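Local atomic coordinates of diaminopimelate decarboxylase (Methanocaldococcus jannaschii, PDB entry 1TWI), a protein that catalyses the pyridoxal-phosphate-dependent decarboxylation of meso-2,6-diaminopimelate to L-lysine, the last step of lysine biosynthesis by the diaminopimelate route. Residues A[74-77]-A[78-82]; A[289-292]-A[293-297]; A[387-390]-A[391-394]. One frame throughout, in Å; residues are numbered along the deposited sequence.

Contact 1 of 3, residues A[74-77]-A[78-82]; sequences LAIT and RLLAK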
loop_
_atom_site.group_PDB
_atom_site.type_symbol
_atom_site.label_atom_id
_atom_site.label_comp_id
_atom_site.label_asym_id
_atom_site.label_seq_id
_atom_site.Cartn_x
_atom_site.Cartn_y
_atom_site.Cartn_z
ATOM N N LEU A 74 0.152 19.183 -2.849
ATOM C CA LEU A 74 0.238 20.610 -2.534
ATOM C C LEU A 74 -0.703 21.504 -3.318
ATOM O O LEU A 74 -1.194 22.510 -2.794
ATOM C CB LEU A 74 1.708 21.131 -2.677
ATOM C CG LEU A 74 2.046 22.521 -2.073
ATOM C CD1 LEU A 74 1.714 22.519 -0.565
ATOM C CD2 LEU A 74 3.595 22.818 -2.269
ATOM N N ALA A 75 -0.984 21.160 -4.565
ATOM C CA ALA A 75 -1.928 22.031 -5.305
ATOM C C ALA A 75 -3.353 21.853 -4.731
ATOM O O ALA A 75 -4.116 22.832 -4.612
ATOM C CB ALA A 75 -1.936 21.702 -6.823
ATOM N N ILE A 76 -3.704 20.608 -4.404
ATOM C CA ILE A 76 -5.061 20.324 -3.885
ATOM C C ILE A 76 -5.267 21.019 -2.535
ATOM O O ILE A 76 -6.320 21.609 -2.290
ATOM C CB ILE A 76 -5.305 18.777 -3.731
ATOM C CG1 ILE A 76 -5.212 18.085 -5.107
ATOM C CG2 ILE A 76 -6.678 18.503 -3.062
ATOM C CD1 ILE A 76 -6.099 18.746 -6.195
ATOM N N THR A 77 -4.264 20.936 -1.643
ATOM C CA THR A 77 -4.374 21.570 -0.340
ATOM C C THR A 77 -4.352 23.104 -0.482
ATOM O O THR A 77 -5.050 23.810 0.257
ATOM C CB THR A 77 -3.249 21.066 0.649
ATOM O OG1 THR A 77 -1.966 21.362 0.101
ATOM C CG2 THR A 77 -3.375 19.555 0.883
ATOM N N ARG A 78 -3.591 23.639 -1.438
ATOM C CA ARG A 78 -3.618 25.093 -1.607
ATOM C C ARG A 78 -4.978 25.527 -2.136
ATOM O O ARG A 78 -5.474 26.586 -1.749
ATOM C CB ARG A 78 -2.462 25.599 -2.527
ATOM C CG ARG A 78 -1.127 25.557 -1.769
ATOM C CD ARG A 78 0.072 26.150 -2.490
ATOM N NE ARG A 78 -0.013 27.607 -2.539
ATOM C CZ ARG A 78 0.368 28.465 -1.588
ATOM N NH1 ARG A 78 0.903 28.086 -0.420
ATOM N NH2 ARG A 78 0.207 29.753 -1.834
ATOM N N LEU A 79 -5.566 24.712 -3.017
ATOM C CA LEU A 79 -6.906 25.020 -3.551
ATOM C C LEU A 79 -7.860 25.083 -2.373
ATOM O O LEU A 79 -8.591 26.081 -2.180
ATOM C CB LEU A 79 -7.368 23.904 -4.502
ATOM C CG LEU A 79 -8.868 23.947 -4.959
ATOM C CD1 LEU A 79 -9.250 25.309 -5.701
ATOM C CD2 LEU A 79 -9.143 22.696 -5.822
ATOM N N LEU A 80 -7.889 23.992 -1.579
ATOM C CA LEU A 80 -8.781 23.952 -0.437
ATOM C C LEU A 80 -8.531 25.111 0.552
ATOM O O LEU A 80 -9.498 25.722 1.019
ATOM C CB LEU A 80 -8.760 22.538 0.239
ATOM C CG LEU A 80 -9.581 21.565 -0.625
ATOM C CD1 LEU A 80 -9.219 20.111 -0.289
ATOM C CD2 LEU A 80 -11.083 21.853 -0.378
ATOM N N ALA A 81 -7.262 25.473 0.803
ATOM C CA ALA A 81 -6.978 26.594 1.709
ATOM C C ALA A 81 -7.601 27.907 1.129
ATOM O O ALA A 81 -8.214 28.708 1.865
ATOM C CB ALA A 81 -5.434 26.817 1.861
ATOM N N LYS A 82 -7.392 28.127 -0.156
ATOM C CA LYS A 82 -7.926 29.314 -0.786
ATOM C C LYS A 82 -9.452 29.375 -0.737
ATOM O O LYS A 82 -10.007 30.466 -0.743
ATOM C CB LYS A 82 -7.440 29.413 -2.231
ATOM C CG LYS A 82 -5.984 29.890 -2.312
ATOM C CD LYS A 82 -5.719 30.362 -3.726
ATOM C CE LYS A 82 -4.266 30.776 -3.993
ATOM N NZ LYS A 82 -3.831 31.984 -3.231
#
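Arg78 lies alongside Leu74, one helical turn earlier, its aliphatic part beside the leucine. Its CB sits 3.3 Å from Leu74 O, and CG stays over the same carbonyl oxygen at 3.2 Å. CD then moves on to the leucine branch point, 4.2 Å from Leu74 CG, so the two side chains run in the same direction. A bend at chi3 (72°) turns the rest of the chain away from the leucine: NE reaches the backbone oxygen of Leu433 of the second subunit, NH2 makes a weak hydrogen bond to Leu434 O of that subunit, and NH1 makes a weak bond to Leu100 O. The residues belong to helix 74-82, the crossover helix of a beta-alpha-beta unit between parallel strands 62-67 and 86-89 of the TIM-like barrel. Four consecutive i to i+4 backbone bonds hold this turn, from Arg78 N to Leu74 O through Ala81 N to Thr77 O; the straightest is Leu80 N to Ile76 O, with 173° at the hydrogen. On the buried side Ile76 CG2 lies 4.1 Å from Leu80 CD1, again side by side, and both residues rest on Ile40 of helix 37-58. The hydroxyl of Thr77 stands between its backbone N and carbonyl carbon (chi1 59°), close to the helix backbone, and is hydrogen-bonded to Ser101 OG.

Contact 2 of 3, residues A[289-292]-A[293-297]; sequences LEPG and RSLVA. With PLP (pyridoxal-5'-phosphate), chain E.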
loop_
_atom_site.group_PDB
_atom_site.type_symbol
_atom_site.label_atom_id
_atom_site.label_comp_id
_atom_site.label_asym_id
_atom_site.label_seq_id
_atom_site.Cartn_x
_atom_site.Cartn_y
_atom_site.Cartn_z
ATOM N N LEU A 289 -16.212 19.630 11.313
ATOM C CA LEU A 289 -16.341 18.310 10.687
ATOM C C LEU A 289 -15.002 18.072 9.993
ATOM O O LEU A 289 -14.301 19.029 9.658
ATOM C CB LEU A 289 -17.474 18.257 9.625
ATOM C CG LEU A 289 -18.887 18.578 10.146
ATOM C CD1 LEU A 289 -19.960 18.271 9.036
ATOM C CD2 LEU A 289 -19.155 17.730 11.372
ATOM N N GLU A 290 -14.674 16.805 9.750
ATOM C CA GLU A 290 -13.384 16.448 9.136
ATOM C C GLU A 290 -13.567 15.612 7.911
ATOM O O GLU A 290 -12.983 14.557 7.795
ATOM C CB GLU A 290 -12.506 15.675 10.140
ATOM C CG GLU A 290 -12.165 16.469 11.461
ATOM C CD GLU A 290 -11.433 15.584 12.520
ATOM O OE1 GLU A 290 -11.588 14.335 12.522
ATOM O OE2 GLU A 290 -10.738 16.159 13.369
ATOM N N PRO A 291 -14.385 16.078 6.943
ATOM C CA PRO A 291 -14.550 15.240 5.765
ATOM C C PRO A 291 -13.235 15.085 4.984
ATOM O O PRO A 291 -12.437 16.049 4.899
ATOM C CB PRO A 291 -15.621 15.979 4.944
ATOM C CG PRO A 291 -15.332 17.452 5.242
ATOM C CD PRO A 291 -14.982 17.426 6.761
ATOM N N GLY A 292 -13.025 13.883 4.434
ATOM C CA GLY A 292 -11.859 13.604 3.601
ATOM C C GLY A 292 -12.407 13.176 2.225
ATOM O O GLY A 292 -12.495 13.959 1.273
ATOM N N ARG A 293 -12.795 11.909 2.158
ATOM C CA ARG A 293 -13.351 11.296 0.956
ATOM C C ARG A 293 -14.457 12.152 0.368
ATOM O O ARG A 293 -14.458 12.412 -0.823
ATOM C CB ARG A 293 -13.912 9.916 1.307
ATOM C CG ARG A 293 -14.112 8.958 0.126
ATOM C CD ARG A 293 -14.987 7.740 0.607
ATOM N NE ARG A 293 -14.382 7.076 1.776
ATOM C CZ ARG A 293 -13.444 6.130 1.698
ATOM N NH1 ARG A 293 -12.983 5.681 0.515
ATOM N NH2 ARG A 293 -12.923 5.673 2.820
ATOM N N SER A 294 -15.388 12.641 1.190
ATOM C CA SER A 294 -16.482 13.420 0.610
ATOM C C SER A 294 -16.132 14.810 0.043
ATOM O O SER A 294 -17.011 15.500 -0.531
ATOM C CB SER A 294 -17.690 13.500 1.591
ATOM O OG SER A 294 -17.316 14.093 2.815
ATOM N N LEU A 295 -14.883 15.264 0.226
ATOM C CA LEU A 295 -14.493 16.492 -0.458
ATOM C C LEU A 295 -13.741 16.207 -1.750
ATOM O O LEU A 295 -13.871 16.969 -2.705
ATOM C CB LEU A 295 -13.560 17.395 0.358
ATOM C CG LEU A 295 -14.305 18.114 1.487
ATOM C CD1 LEU A 295 -13.326 18.945 2.231
ATOM C CD2 LEU A 295 -15.453 18.976 0.898
ATOM N N VAL A 296 -12.929 15.152 -1.789
ATOM C CA VAL A 296 -12.129 14.956 -2.981
ATOM C C VAL A 296 -12.308 13.711 -3.830
ATOM O O VAL A 296 -11.884 13.707 -4.975
ATOM C CB VAL A 296 -10.593 15.100 -2.628
ATOM C CG1 VAL A 296 -10.336 16.508 -2.011
ATOM C CG2 VAL A 296 -10.143 13.990 -1.586
ATOM N N ALA A 297 -12.932 12.664 -3.295
ATOM C CA ALA A 297 -13.015 11.433 -4.047
ATOM C C ALA A 297 -13.611 11.549 -5.431
ATOM O O ALA A 297 -13.010 11.067 -6.394
ATOM C CB ALA A 297 -13.833 10.341 -3.231
HETATM N N1 PLP E . -11.067 12.308 10.885
HETATM C C2 PLP E . -10.306 11.251 11.352
HETATM C C2A PLP E . -9.889 11.306 12.842
HETATM C C3 PLP E . -9.961 10.253 10.445
HETATM O O3 PLP E . -9.213 9.231 10.937
HETATM C C4 PLP E . -10.365 10.240 9.136
HETATM C C4A PLP E . -9.920 9.063 8.204
HETATM O O4A PLP E . -9.044 8.369 8.613
HETATM C C5 PLP E . -11.145 11.314 8.650
HETATM C C6 PLP E . -11.480 12.308 9.556
HETATM C C5A PLP E . -11.691 11.474 7.238
HETATM O O4P PLP E . -12.539 10.362 6.851
HETATM P P PLP E . -13.329 10.364 5.476
HETATM O O1P PLP E . -14.024 9.065 5.480
HETATM O O2P PLP E . -12.274 10.439 4.408
HETATM O O3P PLP E . -14.247 11.502 5.473
#
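Pro291 lays its ring against Leu295, with CG 3.9 Å from Leu295 CD1 and equally near the leucine CG, the two side chains crossing at a slant. The next ring atom back, Pro291 CB, is 3.3 Å from Ser294 OG; that hydroxyl is hydrogen-bonded to Tyr47 OH, and Tyr47 of helix 37-58 also packs on the proline and the leucine. Between these residues Gly292 takes the N-cap position of the short helix 293-296. Its carbonyl oxygen receives Leu295 N at 2.9 Å, the donor standing 50° out of the carbonyl plane, and more weakly Val296 N. This turn follows barrel strand 286-289 and forms part of the phosphate-binding site of pyridoxal phosphate, a helix N-terminus facing an anion as in other TIM-barrel phosphate sites. Gly292 N donates to PLP O3P at 2.9 Å, while Arg293 N reaches PLP O2P at 2.7 Å in a nearly straight bond (171°). The two amides thus grip separate oxygens, and the helix end would probably add to the electrostatic hold. Arg293 CG lies anti to the backbone N (chi1 -161°), and a bend at chi3 brings the guanidinium to Tyr255 OH and Ser213 OG. At the far end of the cofactor, Glu290 OE1 lies 2.7 Å from the pyridine N1 of PLP; this oxygen is hydrogen-bonded to His208 NE2, while OE2 is held by Asn111 and Asn246.

Contact 3 of 3, residues A[387-390]-A[391-394]; sequences YGIS and MANN. With PLP (pyridoxal-5'-phosphate), chain E.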
loop_
_atom_site.group_PDB
_atom_site.type_symbol
_atom_site.label_atom_id
_atom_site.label_comp_id
_atom_site.label_asym_id
_atom_site.label_seq_id
_atom_site.Cartn_x
_atom_site.Cartn_y
_atom_site.Cartn_z
ATOM N N TYR A 387 -7.645 8.627 -1.109
ATOM C CA TYR A 387 -6.951 7.362 -0.835
ATOM C C TYR A 387 -6.568 6.768 -2.162
ATOM O O TYR A 387 -6.708 5.577 -2.383
ATOM C CB TYR A 387 -7.862 6.419 -0.065
ATOM C CG TYR A 387 -8.421 7.140 1.165
ATOM C CD1 TYR A 387 -7.600 7.455 2.234
ATOM C CD2 TYR A 387 -9.734 7.584 1.190
ATOM C CE1 TYR A 387 -8.086 8.224 3.337
ATOM C CE2 TYR A 387 -10.252 8.337 2.251
ATOM C CZ TYR A 387 -9.422 8.661 3.331
ATOM O OH TYR A 387 -9.930 9.405 4.376
ATOM N N GLY A 388 -6.160 7.654 -3.056
ATOM C CA GLY A 388 -5.680 7.231 -4.357
ATOM C C GLY A 388 -4.197 7.542 -4.385
ATOM O O GLY A 388 -3.356 6.700 -4.023
ATOM N N ILE A 389 -3.832 8.757 -4.789
ATOM C CA ILE A 389 -2.407 9.078 -4.802
ATOM C C ILE A 389 -1.905 9.025 -3.347
ATOM O O ILE A 389 -0.744 8.695 -3.108
ATOM C CB ILE A 389 -2.156 10.475 -5.457
ATOM C CG1 ILE A 389 -0.649 10.670 -5.763
ATOM C CG2 ILE A 389 -2.611 11.625 -4.502
ATOM C CD1 ILE A 389 -0.131 9.788 -6.967
ATOM N N SER A 390 -2.752 9.307 -2.363
ATOM C CA SER A 390 -2.228 9.319 -0.977
ATOM C C SER A 390 -1.737 7.943 -0.498
ATOM O O SER A 390 -0.967 7.878 0.449
ATOM C CB SER A 390 -3.253 9.882 0.019
ATOM O OG SER A 390 -4.355 8.993 0.208
ATOM N N MET A 391 -2.152 6.854 -1.151
ATOM C CA MET A 391 -1.652 5.531 -0.738
ATOM C C MET A 391 -0.810 4.930 -1.859
ATOM O O MET A 391 -0.424 3.764 -1.769
ATOM C CB MET A 391 -2.822 4.573 -0.396
ATOM C CG MET A 391 -3.734 5.104 0.745
ATOM S SD MET A 391 -5.015 3.967 1.394
ATOM C CE MET A 391 -4.053 2.839 2.290
ATOM N N ALA A 392 -0.517 5.691 -2.912
ATOM C CA ALA A 392 0.262 5.128 -4.039
ATOM C C ALA A 392 1.662 4.707 -3.569
ATOM O O ALA A 392 2.177 5.261 -2.584
ATOM C CB ALA A 392 0.384 6.184 -5.167
ATOM N N ASN A 393 2.306 3.761 -4.252
ATOM C CA ASN A 393 3.628 3.377 -3.798
ATOM C C ASN A 393 4.445 2.934 -5.008
ATOM O O ASN A 393 3.979 3.086 -6.112
ATOM C CB ASN A 393 3.476 2.244 -2.817
ATOM C CG ASN A 393 2.600 1.144 -3.373
ATOM O OD1 ASN A 393 1.453 0.928 -2.916
ATOM N ND2 ASN A 393 3.097 0.457 -4.358
ATOM N N ASN A 394 5.634 2.379 -4.797
ATOM C CA ASN A 394 6.503 1.970 -5.891
ATOM C C ASN A 394 6.575 0.459 -6.042
ATOM O O ASN A 394 7.536 -0.080 -6.637
ATOM C CB ASN A 394 7.930 2.499 -5.659
ATOM C CG ASN A 394 8.022 4.016 -5.800
ATOM O OD1 ASN A 394 7.479 4.613 -6.756
ATOM N ND2 ASN A 394 8.730 4.638 -4.897
HETATM N N1 PLP E . -11.067 12.308 10.885
HETATM C C2 PLP E . -10.306 11.251 11.352
HETATM C C2A PLP E . -9.889 11.306 12.842
HETATM C C3 PLP E . -9.961 10.253 10.445
HETATM O O3 PLP E . -9.213 9.231 10.937
HETATM C C4 PLP E . -10.365 10.240 9.136
HETATM C C4A PLP E . -9.920 9.063 8.204
HETATM O O4A PLP E . -9.044 8.369 8.613
HETATM C C5 PLP E . -11.145 11.314 8.650
HETATM C C6 PLP E . -11.480 12.308 9.556
HETATM C C5A PLP E . -11.691 11.474 7.238
HETATM O O4P PLP E . -12.539 10.362 6.851
HETATM P P PLP E . -13.329 10.364 5.476
HETATM O O1P PLP E . -14.024 9.065 5.480
HETATM O O2P PLP E . -12.274 10.439 4.408
HETATM O O3P PLP E . -14.247 11.502 5.473
#
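The loop between strands 378-382 and 402-407 enters the active site through a short 3-10 turn, and within it Met391 comes back beside Tyr387, four residues earlier. The sulfur does the touching: Met391 SD lies 4.0 Å from Tyr387 CB and approaches the ring obliquely. Met391 CG is anti to its own carbonyl carbon (chi1 -59°), and a bend at chi3 turns the methyl end away from the tyrosine; the side chain also packs on Met332 and Tyr333 of helix 329-333. The tyrosine ring extends to the cofactor. Its OH donates to PLP O2P at 2.6 Å, and this phosphate oxygen sits at the ring edge, in the ring plane. Two backbone bonds shape the turn, Met391 N to Gly388 O at 3.1 Å and Ala392 N to Ile389 O at 3.0 Å. Both donors stand well above the carbonyl plane, the second by 69°, in keeping with the tight i to i+3 winding. Ile389 and Ala392 also touch through side chains, CD1 to CB at 4.1 Å. Ser390 OG is hydrogen-bonded to Lys69 O, tying the turn to the residue that carries the cofactor as an internal aldimine, a linkage absent from this structure. Tyr395 of the second subunit packs on Tyr387, Ser390 and Met391, an arrangement in keeping with the active sites at the dimer interface in this decarboxylase family.

Along the chain the three contacts follow in series. Contact 1 lies on helix 74-82 and contact 2 in the turn after strand 286-289, both in the pyridoxal-binding barrel, where strands 62-67 and 286-289 are neighbours; contact 3 lies later, between strands 378-382 and 402-407 of the mixed sheet. Centres of contacts 1 and 2 are 14 Å apart, and Val296 CG1 packs on Leu80 CD1 at 4.1 Å. Contacts 2 and 3, 16 Å apart between centres, meet where Arg293 NH2 approaches Tyr387 CE2, and both bind the cofactor phosphate. Contacts 1 and 3 both touch the second subunit; in contact 3 Tyr387 meets both phosphate and Tyr395 of that subunit, which puts the cofactor site near the dimer interface.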